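PDB 3VTI: hydrogenase maturation factor from Thermoanaerobacter tengcongensis, which probably transfers a carbamoyl group from carbamoyl phosphate to the C-terminal cysteine of HypE, at the expense of ATP, during [NiFe] hydrogenase maturation. Local coordinates for residues A[146-151]-A[446-451]; A[239-244]-A[349-354]. All blocks are in the same frame, centred on the assembly; numbering follows the deposited sequence.

Interaction 1: A[146-151]-A[446-451]; sequences IEDIPY and YKKLFR
Ile146 sets its CG2 methyl against CD2 of Leu449, 3.7 Å away, at the C-terminal end of helix 433-449. That branch stands anti to the backbone N (CG1 takes chi1 -71°), which turns it to the helix, and the buried isoleucine thus offers a methyl to a leucine methyl, an apolar pairing with no polar group to satisfy. Glu147 meets the helix through its backbone: its O lies 3.7 Å from CD2 of Leu449 and accepts a hydrogen bond from Arg445, while its carboxylate leaves the contact for a salt bridge with Lys159. Asp148 brings the charge. Its OD1 receives NH1 of Arg451 at 3.0 Å through the syn lone pair, a salt bridge whose hydrogen bond is bent (137°), with carboxylate and guanidinium planes 41° apart, and also takes a weak bond from the amide of Ile149. Lys448 passes its aliphatic CD across the same oxygen. Ile149 then lays CG1 over one face of the Arg451 guanidinium, with CD1 3.8 Å from CD of that arginine. NH1 of Arg451 also donates a hydrogen bond to O of Lys448, 2.7 Å away. An asparagine in place of Asp148 would probably leave the arginine without this countercharge. The chemistry thus joins the zinc-finger region to the Kae1-like domain by a small apolar patch edged by one ion pair, whose arginine also closes back on its own helix end.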
loop_
_atom_site.group_PDB
_atom_site.type_symbol
_atom_site.label_atom_id
_atom_site.label_comp_id
_atom_site.label_asym_id
_atom_site.label_seq_id
_atom_site.Cartn_x
_atom_site.Cartn_y
_atom_site.Cartn_z
ATOM N N ILE A 146 36.524 46.782 22.330
ATOM C CA ILE A 146 37.661 46.368 21.508
ATOM C C ILE A 146 37.209 45.666 20.225
ATOM O O ILE A 146 36.524 44.651 20.271
ATOM C CB ILE A 146 38.653 45.472 22.321
ATOM C CG1 ILE A 146 39.409 46.310 23.364
ATOM C CG2 ILE A 146 39.649 44.741 21.403
ATOM C CD1 ILE A 146 40.126 45.498 24.443
ATOM N N GLU A 147 37.604 46.223 19.084
ATOM C CA GLU A 147 37.271 45.670 17.757
ATOM C C GLU A 147 38.310 44.665 17.264
ATOM O O GLU A 147 37.959 43.635 16.703
ATOM C CB GLU A 147 37.148 46.791 16.716
ATOM C CG GLU A 147 35.941 47.699 16.901
ATOM C CD GLU A 147 36.102 49.052 16.225
ATOM O OE1 GLU A 147 36.819 49.137 15.204
ATOM O OE2 GLU A 147 35.498 50.036 16.711
ATOM N N ASP A 148 39.585 44.980 17.480
ATOM C CA ASP A 148 40.699 44.235 16.897
ATOM C C ASP A 148 41.969 44.416 17.740
ATOM O O ASP A 148 41.971 45.182 18.710
ATOM C CB ASP A 148 40.937 44.712 15.457
ATOM C CG ASP A 148 41.773 43.737 14.637
ATOM O OD1 ASP A 148 41.842 42.542 15.002
ATOM O OD2 ASP A 148 42.359 44.175 13.615
ATOM N N ILE A 149 43.038 43.714 17.356
ATOM C CA ILE A 149 44.336 43.797 18.051
ATOM C C ILE A 149 45.471 44.308 17.139
ATOM O O ILE A 149 45.297 44.358 15.921
ATOM C CB ILE A 149 44.733 42.441 18.737
ATOM C CG1 ILE A 149 44.815 41.303 17.710
ATOM C CG2 ILE A 149 43.785 42.122 19.895
ATOM C CD1 ILE A 149 45.588 40.092 18.207
ATOM N N PRO A 150 46.619 44.726 17.722
ATOM C CA PRO A 150 46.923 44.856 19.160
ATOM C C PRO A 150 46.016 45.880 19.823
ATOM O O PRO A 150 45.552 46.809 19.154
ATOM C CB PRO A 150 48.372 45.365 19.177
ATOM C CG PRO A 150 48.924 45.020 17.835
ATOM C CD PRO A 150 47.776 45.101 16.885
ATOM N N TYR A 151 45.770 45.702 21.125
ATOM C CA TYR A 151 44.952 46.634 21.915
ATOM C C TYR A 151 45.424 48.089 21.758
ATOM O O TYR A 151 46.538 48.443 22.159
ATOM C CB TYR A 151 44.938 46.214 23.390
ATOM C CG TYR A 151 44.236 47.180 24.321
ATOM C CD1 TYR A 151 44.874 47.650 25.466
ATOM C CD2 TYR A 151 42.938 47.631 24.054
ATOM C CE1 TYR A 151 44.239 48.539 26.330
ATOM C CE2 TYR A 151 42.299 48.525 24.901
ATOM C CZ TYR A 151 42.953 48.973 26.040
ATOM O OH TYR A 151 42.326 49.858 26.899
ATOM N N TYR A 446 36.054 36.758 18.348
ATOM C CA TYR A 446 37.054 35.956 19.072
ATOM C C TYR A 446 38.142 35.426 18.129
ATOM O O TYR A 446 39.336 35.531 18.431
ATOM C CB TYR A 446 36.395 34.816 19.859
ATOM C CG TYR A 446 35.857 35.221 21.220
ATOM C CD1 TYR A 446 36.353 34.639 22.386
ATOM C CD2 TYR A 446 34.852 36.184 21.344
ATOM C CE1 TYR A 446 35.860 35.010 23.646
ATOM C CE2 TYR A 446 34.357 36.554 22.582
ATOM C CZ TYR A 446 34.862 35.970 23.728
ATOM O OH TYR A 446 34.363 36.340 24.954
ATOM N N LYS A 447 37.741 34.887 16.981
ATOM C CA LYS A 447 38.706 34.491 15.955
ATOM C C LYS A 447 39.678 35.633 15.641
ATOM O O LYS A 447 40.877 35.417 15.467
ATOM C CB LYS A 447 37.993 34.061 14.663
ATOM C CG LYS A 447 37.455 32.652 14.673
ATOM C CD LYS A 447 37.145 32.174 13.261
ATOM C CE LYS A 447 35.797 32.686 12.777
ATOM N NZ LYS A 447 35.390 32.075 11.472
ATOM N N LYS A 448 39.141 36.846 15.577
ATOM C CA LYS A 448 39.920 38.026 15.245
ATOM C C LYS A 448 40.788 38.508 16.414
ATOM O O LYS A 448 41.944 38.862 16.217
ATOM C CB LYS A 448 38.998 39.150 14.759
ATOM C CG LYS A 448 39.687 40.136 13.844
ATOM C CD LYS A 448 38.921 41.448 13.735
ATOM C CE LYS A 448 37.778 41.372 12.725
ATOM N NZ LYS A 448 37.198 42.736 12.536
ATOM N N LEU A 449 40.229 38.526 17.622
ATOM C CA LEU A 449 40.969 39.017 18.785
ATOM C C LEU A 449 42.082 38.082 19.222
ATOM O O LEU A 449 43.100 38.535 19.755
ATOM C CB LEU A 449 40.050 39.288 19.978
ATOM C CG LEU A 449 38.945 40.323 19.824
ATOM C CD1 LEU A 449 38.196 40.422 21.127
ATOM C CD2 LEU A 449 39.513 41.663 19.389
ATOM N N PHE A 450 41.895 36.788 19.001
ATOM C CA PHE A 450 42.856 35.813 19.491
ATOM C C PHE A 450 43.568 35.053 18.375
ATOM O O PHE A 450 44.213 34.035 18.619
ATOM C CB PHE A 450 42.187 34.877 20.492
ATOM C CG PHE A 450 41.510 35.600 21.614
ATOM C CD1 PHE A 450 42.263 36.227 22.610
ATOM C CD2 PHE A 450 40.120 35.675 21.674
ATOM C CE1 PHE A 450 41.641 36.902 23.652
ATOM C CE2 PHE A 450 39.489 36.352 22.720
ATOM C CZ PHE A 450 40.254 36.963 23.703
ATOM N N ARG A 451 43.469 35.584 17.159
ATOM C CA ARG A 451 44.152 35.026 16.003
ATOM C C ARG A 451 44.027 33.495 15.927
ATOM O O ARG A 451 45.027 32.769 15.877
ATOM C CB ARG A 451 45.613 35.493 15.971
ATOM C CG ARG A 451 45.906 36.642 14.988
ATOM C CD ARG A 451 45.003 37.875 15.185
ATOM N NE ARG A 451 45.484 39.035 14.421
ATOM C CZ ARG A 451 44.735 40.079 14.048
ATOM N NH1 ARG A 451 43.434 40.132 14.337
ATOM N NH2 ARG A 451 45.289 41.076 13.362
#

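Interaction 2: A[239-244]-A[349-354]; sequences ATLRRR and KDIADV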
loop_
_atom_site.group_PDB
_atom_site.type_symbol
_atom_site.label_atom_id
_atom_site.label_comp_id
_atom_site.label_asym_id
_atom_site.label_seq_id
_atom_site.Cartn_x
_atom_site.Cartn_y
_atom_site.Cartn_z
ATOM N N ALA A 239 6.745 45.497 41.103
ATOM C CA ALA A 239 5.548 44.881 40.521
ATOM C C ALA A 239 5.300 45.303 39.076
ATOM O O ALA A 239 4.924 44.467 38.254
ATOM C CB ALA A 239 4.315 45.141 41.383
ATOM N N THR A 240 5.519 46.585 38.770
ATOM C CA THR A 240 5.281 47.101 37.416
ATOM C C THR A 240 6.331 46.598 36.424
ATOM O O THR A 240 6.036 46.426 35.241
ATOM C CB THR A 240 5.204 48.652 37.349
ATOM O OG1 THR A 240 6.449 49.209 37.779
ATOM C CG2 THR A 240 4.083 49.195 38.226
ATOM N N LEU A 241 7.549 46.358 36.913
ATOM C CA LEU A 241 8.605 45.742 36.108
ATOM C C LEU A 241 8.298 44.268 35.834
ATOM O O LEU A 241 8.557 43.773 34.739
ATOM C CB LEU A 241 9.972 45.902 36.786
ATOM C CG LEU A 241 11.246 45.435 36.067
ATOM C CD1 LEU A 241 11.458 46.199 34.779
ATOM C CD2 LEU A 241 12.460 45.589 36.968
ATOM N N ARG A 242 7.749 43.578 36.834
ATOM C CA ARG A 242 7.293 42.186 36.693
ATOM C C ARG A 242 6.186 42.069 35.652
ATOM O O ARG A 242 6.180 41.139 34.849
ATOM C CB ARG A 242 6.776 41.635 38.027
ATOM C CG ARG A 242 7.857 41.218 38.998
ATOM C CD ARG A 242 8.350 39.801 38.753
ATOM N NE ARG A 242 9.520 39.519 39.571
ATOM C CZ ARG A 242 10.468 38.649 39.247
ATOM N NH1 ARG A 242 10.386 37.964 38.118
ATOM N NH2 ARG A 242 11.507 38.465 40.051
ATOM N N ARG A 243 5.253 43.018 35.695
ATOM C CA ARG A 243 4.142 43.094 34.753
ATOM C C ARG A 243 4.634 43.428 33.348
ATOM O O ARG A 243 4.136 42.865 32.369
ATOM C CB ARG A 243 3.143 44.159 35.215
ATOM C CG ARG A 243 1.742 44.067 34.592
ATOM C CD ARG A 243 0.873 45.293 34.939
ATOM N NE ARG A 243 1.020 45.688 36.342
ATOM C CZ ARG A 243 1.579 46.821 36.761
ATOM N NH1 ARG A 243 2.031 47.721 35.890
ATOM N NH2 ARG A 243 1.671 47.058 38.061
ATOM N N ARG A 244 5.606 44.339 33.252
ATOM C CA ARG A 244 6.064 44.839 31.952
ATOM C C ARG A 244 6.953 43.843 31.210
ATOM O O ARG A 244 6.962 43.809 29.977
ATOM C CB ARG A 244 6.722 46.215 32.078
ATOM C CG ARG A 244 5.706 47.346 32.244
ATOM C CD ARG A 244 6.369 48.705 32.382
ATOM N NE ARG A 244 5.426 49.755 32.774
ATOM C CZ ARG A 244 5.753 51.034 32.934
ATOM N NH1 ARG A 244 6.998 51.437 32.735
ATOM N NH2 ARG A 244 4.836 51.916 33.291
ATOM N N LYS A 349 10.864 50.168 24.989
ATOM C CA LYS A 349 9.867 51.260 25.014
ATOM C C LYS A 349 8.694 50.992 25.967
ATOM O O LYS A 349 8.201 51.914 26.622
ATOM C CB LYS A 349 9.344 51.567 23.598
ATOM C CG LYS A 349 8.541 50.421 22.968
ATOM C CD LYS A 349 8.195 50.668 21.513
ATOM C CE LYS A 349 7.812 49.350 20.836
ATOM N NZ LYS A 349 7.364 49.562 19.422
ATOM N N ASP A 350 8.261 49.735 26.036
ATOM C CA ASP A 350 7.136 49.335 26.882
ATOM C C ASP A 350 7.576 48.897 28.281
ATOM O O ASP A 350 6.742 48.478 29.093
ATOM C CB ASP A 350 6.333 48.189 26.236
ATOM C CG ASP A 350 5.968 48.453 24.769
ATOM O OD1 ASP A 350 5.575 49.592 24.401
ATOM O OD2 ASP A 350 6.074 47.483 23.984
ATOM N N ILE A 351 8.875 48.970 28.561
ATOM C CA ILE A 351 9.384 48.574 29.871
ATOM C C ILE A 351 9.867 49.797 30.651
ATOM O O ILE A 351 9.301 50.140 31.686
ATOM C CB ILE A 351 10.529 47.523 29.779
ATOM C CG1 ILE A 351 10.341 46.568 28.588
ATOM C CG2 ILE A 351 10.689 46.781 31.115
ATOM C CD1 ILE A 351 9.646 45.255 28.901
ATOM N N ALA A 352 10.907 50.449 30.137
ATOM C CA ALA A 352 11.542 51.568 30.814
ATOM C C ALA A 352 10.730 52.849 30.676
ATOM O O ALA A 352 10.146 53.112 29.626
ATOM C CB ALA A 352 12.954 51.771 30.276
ATOM N N ASP A 353 10.700 53.647 31.737
ATOM C CA ASP A 353 10.041 54.948 31.699
ATOM C C ASP A 353 11.022 55.999 31.208
ATOM O O ASP A 353 10.647 56.936 30.495
ATOM C CB ASP A 353 9.543 55.333 33.089
ATOM C CG ASP A 353 8.555 54.343 33.647
ATOM O OD1 ASP A 353 7.502 54.124 33.021
ATOM O OD2 ASP A 353 8.833 53.779 34.721
ATOM N N VAL A 354 12.282 55.837 31.609
ATOM C CA VAL A 354 13.340 56.782 31.269
ATOM C C VAL A 354 14.631 56.039 30.941
ATOM O O VAL A 354 14.763 54.855 31.239
ATOM C CB VAL A 354 13.583 57.827 32.397
ATOM C CG1 VAL A 354 12.421 58.801 32.491
ATOM C CG2 VAL A 354 13.823 57.156 33.731
#
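Helix 235-245 of the YrdC-like (telomere recombination) domain packs here against the loop that leads from helix 341-347 into strand 354-358, a strand of the domain's large mixed sheet. The polar half of the contact is carried by Arg244, in the helix's last turn. Its chain runs extended from CG to NE (chi2 179°), and this length carries the guanidinium past the carbonyl of Asp350, whose O lies 3.3 Å from CD of Arg244, to the far part of the loop. There NH1 serves two acceptors. It donates to OD1 of Asp353 at 2.7 Å in an almost straight salt bridge, and to the backbone O of Ile351 at 2.8 Å. Both acceptors lie close to the guanidinium plane, where the N-H bonds point. The carboxylate is turned steeply, its plane 75° from that of the guanidinium, and NH1 reaches OD1 from above the carboxylate plane. The other oxygen, OD2, is bonded to the amide of Ile217, so Asp353 links the arginine to the chain just before strand 218-221.

Alongside this polar group is an apolar one. Leu241, one turn earlier on the helix, crosses Ile351 at about a right angle, with its CD1 3.8 Å from CG2 of Ile351. The same CG2 is 4.1 Å from CB of Arg244, so the buried isoleucine meets both helix residues; it also touches Leu228 of strand 226-229. Arginine suits its place because its long aliphatic chain can pass along the loop's carbonyls, with CB beside Ile351, and still deliver a charge to Asp353. With one nitrogen holding both a loop carbonyl and a carboxylate, the arrangement ties the helix to the loop that enters strand 354-358, and Asp353 probably keeps the guanidinium from rotating away from the carbonyl.

How the interactions relate
From the N terminus, the chain reaches 146-151 in the loop between helices 115-121 and 165-172, within the zinc-finger region. It then enters the YrdC-like domain, where helix 235-245 supplies the first side of interaction 2; that contact closes a loop of about a hundred residues when the approach to strand 354-358 returns to the helix. Only later, at the end of helix 433-449 in the Kae1-like domain, does interaction 1 close its loop of nearly three hundred residues. Interaction 2 is therefore nested inside interaction 1. The two do not touch, their centres lying about 37 Å apart: interaction 2 is internal to the YrdC-like domain, whereas interaction 1 joins the zinc-finger region to the Kae1-like domain.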